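Local coordinates for protein N-terminal cyanobactin protease (Planktothrix agardhii NIES-596, PDB 4H6W) that probably acts as a subtilisin-like serine endopeptidase that takes part in cyanobactin (prenylagaramide) maturation, the chain here being the N-terminal protease part of a larger protein, at residues L90-F95 against I111-N116; K141-C146 against A169-V174. All coordinates share one frame; numbering follows the deposited sequence.

Contact 1. Residues L90-F95 against I111-N116; sequences LIVPVF and IEQAVN
Val92 and Gln113 meet where the chain that continues strand 88-91 passes helix 104-116. The methyl CG1 of Val92 stands 3.9 Å from the amide oxygen OE1 of Gln113, the closest approach between the two segments. The glutamine reaches this far because its CG lies anti to the backbone N (chi1 -163°) and the chain runs on extended, carrying the amide across the valine side chain at a slant. This is the loose, solvent side of the interface: Gln113 is only partly buried, no hydrogen bond joins the segments, and a polar oxygen merely rests beside a methyl.

The other side is set apart by burial, for Leu90, Val92 and Ala114 are all enclosed, and their methyls lie against the helix without close pairs. Val92 sends its CB toward the helix, and its other methyl, CG2, comes within 4.8 Å of Ala114 CB. Two residues earlier, CD1 of Leu90 lies 4.3 Å from the carbonyl oxygen of Ala114, so the leucine faces helix backbone. Val92 CA and Ala114 CA approach to 7.2 Å, a closeness consistent with the short alanine side chain beside Leu90 and Val92. The contact here is plain van der Waals packing, without directed bonds.

Its tightness comes from the neighbours: on strand 24-28 Leu90 touches Cys24, Val92 touches Leu28 and Ala114 touches Ala26, while Ile122 of strand 121-124 also meets Ala114. The side chain of Val92 is about 8 Å from that of Asp29, predicted to belong to the charge relay system. Helix 104-116 thus packs on the sheet while linking strand 88-91 to the parallel strand 121-124, a beta-alpha-beta crossover passing strand 24-28, as in the subtilase fold.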
loop_
_atom_site.group_PDB
_atom_site.type_symbol
_atom_site.label_atom_id
_atom_site.label_comp_id
_atom_site.label_asym_id
_atom_site.label_seq_id
_atom_site.Cartn_x
_atom_site.Cartn_y
_atom_site.Cartn_z
ATOM N N LEU A 90 12.763 1.341 1.513
ATOM C CA LEU A 90 13.165 2.519 2.296
ATOM C C LEU A 90 12.211 2.764 3.462
ATOM O O LEU A 90 11.009 2.918 3.271
ATOM C CB LEU A 90 13.178 3.770 1.434
ATOM C CG LEU A 90 14.025 3.847 0.172
ATOM C CD1 LEU A 90 13.763 5.193 -0.483
ATOM C CD2 LEU A 90 15.502 3.677 0.472
ATOM N N ILE A 91 12.745 2.801 4.671
ATOM C CA ILE A 91 11.955 3.143 5.831
ATOM C C ILE A 91 12.132 4.647 6.033
ATOM O O ILE A 91 13.249 5.149 6.127
ATOM C CB ILE A 91 12.399 2.336 7.064
ATOM C CG1 ILE A 91 12.211 0.836 6.814
ATOM C CG2 ILE A 91 11.625 2.752 8.300
ATOM C CD1 ILE A 91 13.327 -0.018 7.400
ATOM N N VAL A 92 11.017 5.363 6.040
ATOM C CA VAL A 92 11.024 6.798 6.237
ATOM C C VAL A 92 9.970 7.133 7.300
ATOM O O VAL A 92 8.810 7.384 6.970
ATOM C CB VAL A 92 10.715 7.513 4.917
ATOM C CG1 VAL A 92 11.018 8.995 5.033
ATOM C CG2 VAL A 92 11.510 6.880 3.790
ATOM N N PRO A 93 10.364 7.132 8.584
ATOM C CA PRO A 93 9.380 7.235 9.665
ATOM C C PRO A 93 8.657 8.584 9.676
ATOM O O PRO A 93 9.298 9.624 9.554
ATOM C CB PRO A 93 10.227 7.076 10.941
ATOM C CG PRO A 93 11.561 6.599 10.471
ATOM C CD PRO A 93 11.732 7.203 9.108
ATOM N N VAL A 94 7.333 8.559 9.811
ATOM C CA VAL A 94 6.543 9.782 9.860
ATOM C C VAL A 94 5.860 9.989 11.206
ATOM O O VAL A 94 5.282 11.047 11.431
ATOM C CB VAL A 94 5.496 9.873 8.722
ATOM C CG1 VAL A 94 6.187 9.981 7.378
ATOM C CG2 VAL A 94 4.529 8.691 8.752
ATOM N N PHE A 95 5.898 8.989 12.088
ATOM C CA PHE A 95 5.522 9.224 13.495
ATOM C C PHE A 95 6.426 8.571 14.521
ATOM O O PHE A 95 7.033 7.540 14.250
ATOM C CB PHE A 95 4.041 8.919 13.845
ATOM C CG PHE A 95 3.291 8.069 12.850
ATOM C CD1 PHE A 95 3.612 6.739 12.646
ATOM C CD2 PHE A 95 2.194 8.602 12.165
ATOM C CE1 PHE A 95 2.891 5.969 11.732
ATOM C CE2 PHE A 95 1.464 7.837 11.259
ATOM C CZ PHE A 95 1.815 6.514 11.043
ATOM N N ILE A 111 7.501 12.239 1.960
ATOM C CA ILE A 111 7.253 11.924 0.549
ATOM C C ILE A 111 8.373 12.516 -0.306
ATOM O O ILE A 111 8.974 11.812 -1.117
ATOM C CB ILE A 111 5.870 12.411 0.058
ATOM C CG1 ILE A 111 4.760 11.716 0.826
ATOM C CG2 ILE A 111 5.689 12.128 -1.427
ATOM C CD1 ILE A 111 3.431 12.418 0.731
ATOM N N GLU A 112 8.673 13.796 -0.086
ATOM C CA GLU A 112 9.742 14.471 -0.814
ATOM C C GLU A 112 11.055 13.692 -0.713
ATOM O O GLU A 112 11.772 13.521 -1.701
ATOM C CB GLU A 112 9.923 15.911 -0.334
ATOM C CG GLU A 112 10.982 16.693 -1.118
ATOM C CD GLU A 112 11.187 18.112 -0.598
ATOM O OE1 GLU A 112 11.621 18.267 0.568
ATOM O OE2 GLU A 112 10.919 19.072 -1.357
ATOM N N GLN A 113 11.349 13.205 0.482
ATOM C CA GLN A 113 12.582 12.467 0.704
ATOM C C GLN A 113 12.548 11.102 0.007
ATOM O O GLN A 113 13.544 10.693 -0.618
ATOM C CB GLN A 113 12.867 12.320 2.192
ATOM C CG GLN A 113 14.308 11.947 2.469
ATOM C CD GLN A 113 14.615 11.838 3.949
ATOM O OE1 GLN A 113 13.702 11.755 4.780
ATOM N NE2 GLN A 113 15.916 11.837 4.291
ATOM N N ALA A 114 11.400 10.424 0.093
ATOM C CA ALA A 114 11.200 9.145 -0.591
ATOM C C ALA A 114 11.439 9.299 -2.088
ATOM O O ALA A 114 12.118 8.473 -2.701
ATOM C CB ALA A 114 9.808 8.599 -0.325
ATOM N N VAL A 115 10.908 10.369 -2.672
ATOM C CA VAL A 115 11.091 10.612 -4.103
ATOM C C VAL A 115 12.564 10.844 -4.475
ATOM O O VAL A 115 13.081 10.214 -5.394
ATOM C CB VAL A 115 10.207 11.768 -4.600
ATOM C CG1 VAL A 115 10.536 12.103 -6.052
ATOM C CG2 VAL A 115 8.739 11.391 -4.468
ATOM N N ASN A 116 13.244 11.717 -3.738
ATOM C CA ASN A 116 14.640 12.028 -4.050
ATOM C C ASN A 116 15.600 10.855 -3.825
ATOM O O ASN A 116 16.725 10.871 -4.308
ATOM C CB ASN A 116 15.100 13.289 -3.305
ATOM C CG ASN A 116 14.247 14.516 -3.638
ATOM O OD1 ASN A 116 13.635 14.616 -4.708
ATOM N ND2 ASN A 116 14.198 15.452 -2.710
#

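Contact 2. Residues K141-C146 against A169-V174; sequences KAIQLC and ASLPTV
A type II beta turn from Leu171 to Val174, in the loop leading to strand 175-180, packs against helix 137-148 through Ile143. The isoleucine spreads its branches over the turn. With chi1 at -52° Ile143 CG1 sits beside the backbone N and CG2 anti to it, which sends CG2 to the turn's oxygens, 3.4 Å from both Pro172 O and Thr173 OG1, and CG1 to Leu171. On this apolar side Ile143 CG1 meets Leu171 CD1 at 3.8 Å, and Ile143 CD1 meets Val174 CG2 at 4.0 Å, both neighbours crossing the isoleucine at about a right angle.

Beside the exposed Thr173 a water donates to Ile143 O at 2.9 Å and to Thr173 OG1 at 2.6 Å, joining helix backbone to turn where no direct hydrogen bond does. Replacing Ile143 by an alanine would probably open a gap between the helix and the turn, leaving Leu171 CD1 and Val174 CG2 without the branches they pack on. Leu153 of strand 152-156 touches both Ile143 and Val174. The turn itself is closed by Val174 N bonding to Leu171 O at 3.2 Å, with proline at its second position and Thr173 at its third in a positive-phi conformation (78°), the backbone geometry that defines a type II turn.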
loop_
_atom_site.group_PDB
_atom_site.type_symbol
_atom_site.label_atom_id
_atom_site.label_comp_id
_atom_site.label_asym_id
_atom_site.label_seq_id
_atom_site.Cartn_x
_atom_site.Cartn_y
_atom_site.Cartn_z
ATOM N N LYS A 141 1.622 19.638 -3.061
ATOM C CA LYS A 141 2.879 19.734 -3.802
ATOM C C LYS A 141 3.705 18.450 -3.772
ATOM O O LYS A 141 4.388 18.127 -4.742
ATOM C CB LYS A 141 3.738 20.887 -3.260
ATOM C CG LYS A 141 3.163 22.278 -3.497
ATOM C CD LYS A 141 4.262 23.320 -3.588
ATOM C CE LYS A 141 3.706 24.731 -3.451
ATOM N NZ LYS A 141 3.164 25.284 -4.725
ATOM N N ALA A 142 3.671 17.742 -2.649
ATOM C CA ALA A 142 4.338 16.437 -2.534
ATOM C C ALA A 142 3.744 15.428 -3.531
ATOM O O ALA A 142 4.478 14.708 -4.208
ATOM C CB ALA A 142 4.241 15.911 -1.105
ATOM N N ILE A 143 2.414 15.406 -3.628
ATOM C CA ILE A 143 1.706 14.568 -4.585
ATOM C C ILE A 143 2.006 15.029 -6.021
ATOM O O ILE A 143 2.140 14.208 -6.940
ATOM C CB ILE A 143 0.182 14.590 -4.316
ATOM C CG1 ILE A 143 -0.141 14.251 -2.844
ATOM C CG2 ILE A 143 -0.564 13.690 -5.298
ATOM C CD1 ILE A 143 0.416 12.921 -2.350
ATOM N N GLN A 144 2.119 16.342 -6.211
ATOM C CA GLN A 144 2.541 16.897 -7.494
ATOM C C GLN A 144 3.943 16.446 -7.881
ATOM O O GLN A 144 4.193 16.126 -9.042
ATOM C CB GLN A 144 2.479 18.419 -7.473
ATOM C CG GLN A 144 1.061 18.958 -7.543
ATOM C CD GLN A 144 0.993 20.473 -7.419
ATOM O OE1 GLN A 144 1.990 21.182 -7.601
ATOM N NE2 GLN A 144 -0.195 20.975 -7.114
ATOM N N LEU A 145 4.849 16.424 -6.905
ATOM C CA LEU A 145 6.206 15.941 -7.117
ATOM C C LEU A 145 6.192 14.492 -7.621
ATOM O O LEU A 145 6.920 14.152 -8.562
ATOM C CB LEU A 145 7.035 16.059 -5.834
ATOM C CG LEU A 145 8.522 15.692 -5.938
ATOM C CD1 LEU A 145 9.294 16.785 -6.660
ATOM C CD2 LEU A 145 9.128 15.427 -4.576
ATOM N N CYS A 146 5.346 13.661 -7.013
ATOM C CA CYS A 146 5.196 12.258 -7.422
ATOM C C CYS A 146 4.690 12.125 -8.848
ATOM O O CYS A 146 5.182 11.284 -9.606
ATOM C CB CYS A 146 4.225 11.522 -6.493
ATOM S SG CYS A 146 4.815 11.319 -4.808
ATOM N N ALA A 169 -5.009 9.863 0.946
ATOM C CA ALA A 169 -5.736 8.891 0.118
ATOM C C ALA A 169 -6.769 9.535 -0.817
ATOM O O ALA A 169 -7.052 8.991 -1.875
ATOM C CB ALA A 169 -6.377 7.799 0.971
ATOM N N SER A 170 -7.314 10.689 -0.436
ATOM C CA SER A 170 -8.410 11.316 -1.196
ATOM C C SER A 170 -7.930 12.289 -2.266
ATOM O O SER A 170 -8.730 12.808 -3.049
ATOM C CB SER A 170 -9.402 12.021 -0.264
ATOM O OG SER A 170 -8.780 13.075 0.457
ATOM N N LEU A 171 -6.622 12.519 -2.299
ATOM C CA LEU A 171 -5.998 13.455 -3.223
ATOM C C LEU A 171 -5.831 12.873 -4.631
ATOM O O LEU A 171 -5.517 11.689 -4.790
ATOM C CB LEU A 171 -4.637 13.876 -2.664
ATOM C CG LEU A 171 -4.683 14.616 -1.321
ATOM C CD1 LEU A 171 -3.313 15.134 -0.961
ATOM C CD2 LEU A 171 -5.660 15.773 -1.401
ATOM N N PRO A 172 -6.024 13.712 -5.662
ATOM C CA PRO A 172 -5.896 13.269 -7.055
ATOM C C PRO A 172 -4.549 12.608 -7.359
ATOM O O PRO A 172 -3.501 13.044 -6.855
ATOM C CB PRO A 172 -6.042 14.572 -7.854
ATOM C CG PRO A 172 -6.811 15.492 -6.952
ATOM C CD PRO A 172 -6.358 15.150 -5.564
ATOM N N THR A 173 -4.608 11.557 -8.178
ATOM C CA THR A 173 -3.458 10.745 -8.617
ATOM C C THR A 173 -2.961 9.727 -7.564
ATOM O O THR A 173 -2.080 8.902 -7.840
ATOM C CB THR A 173 -2.289 11.590 -9.207
ATOM O OG1 THR A 173 -1.545 12.200 -8.142
ATOM C CG2 THR A 173 -2.807 12.661 -10.194
ATOM N N VAL A 174 -3.543 9.776 -6.370
ATOM C CA VAL A 174 -3.232 8.792 -5.344
ATOM C C VAL A 174 -4.058 7.532 -5.561
ATOM O O VAL A 174 -5.212 7.599 -6.036
ATOM C CB VAL A 174 -3.486 9.366 -3.940
ATOM C CG1 VAL A 174 -3.317 8.291 -2.870
ATOM C CG2 VAL A 174 -2.540 10.539 -3.700
HETATM O O HOH W 1 0.926 11.632 -7.684
#

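In the fold
Both contacts press a helix of the subtilase fold against the chain beside it, and the two helices lie next to each other. Helix 104-116 of contact 1 touches helix 137-148 of contact 2 where Ile111 CG2 meets Cys146 SG at 3.6 Å and Val115 packs on Leu145, so the contacts are joined through them. Contact 1 rests on a sheet strand and lies near the predicted charge relay aspartate; contact 2 rests on a loop away from the annotated sites. Both are largely buried; contact 2 has apolar side-chain pairs around Ile143, whereas in contact 1 methyls lie against helix backbone and a glutamine oxygen. Their outer sides differ: an amide without a hydrogen bond to the strand segment in the first, a bridging water in the second.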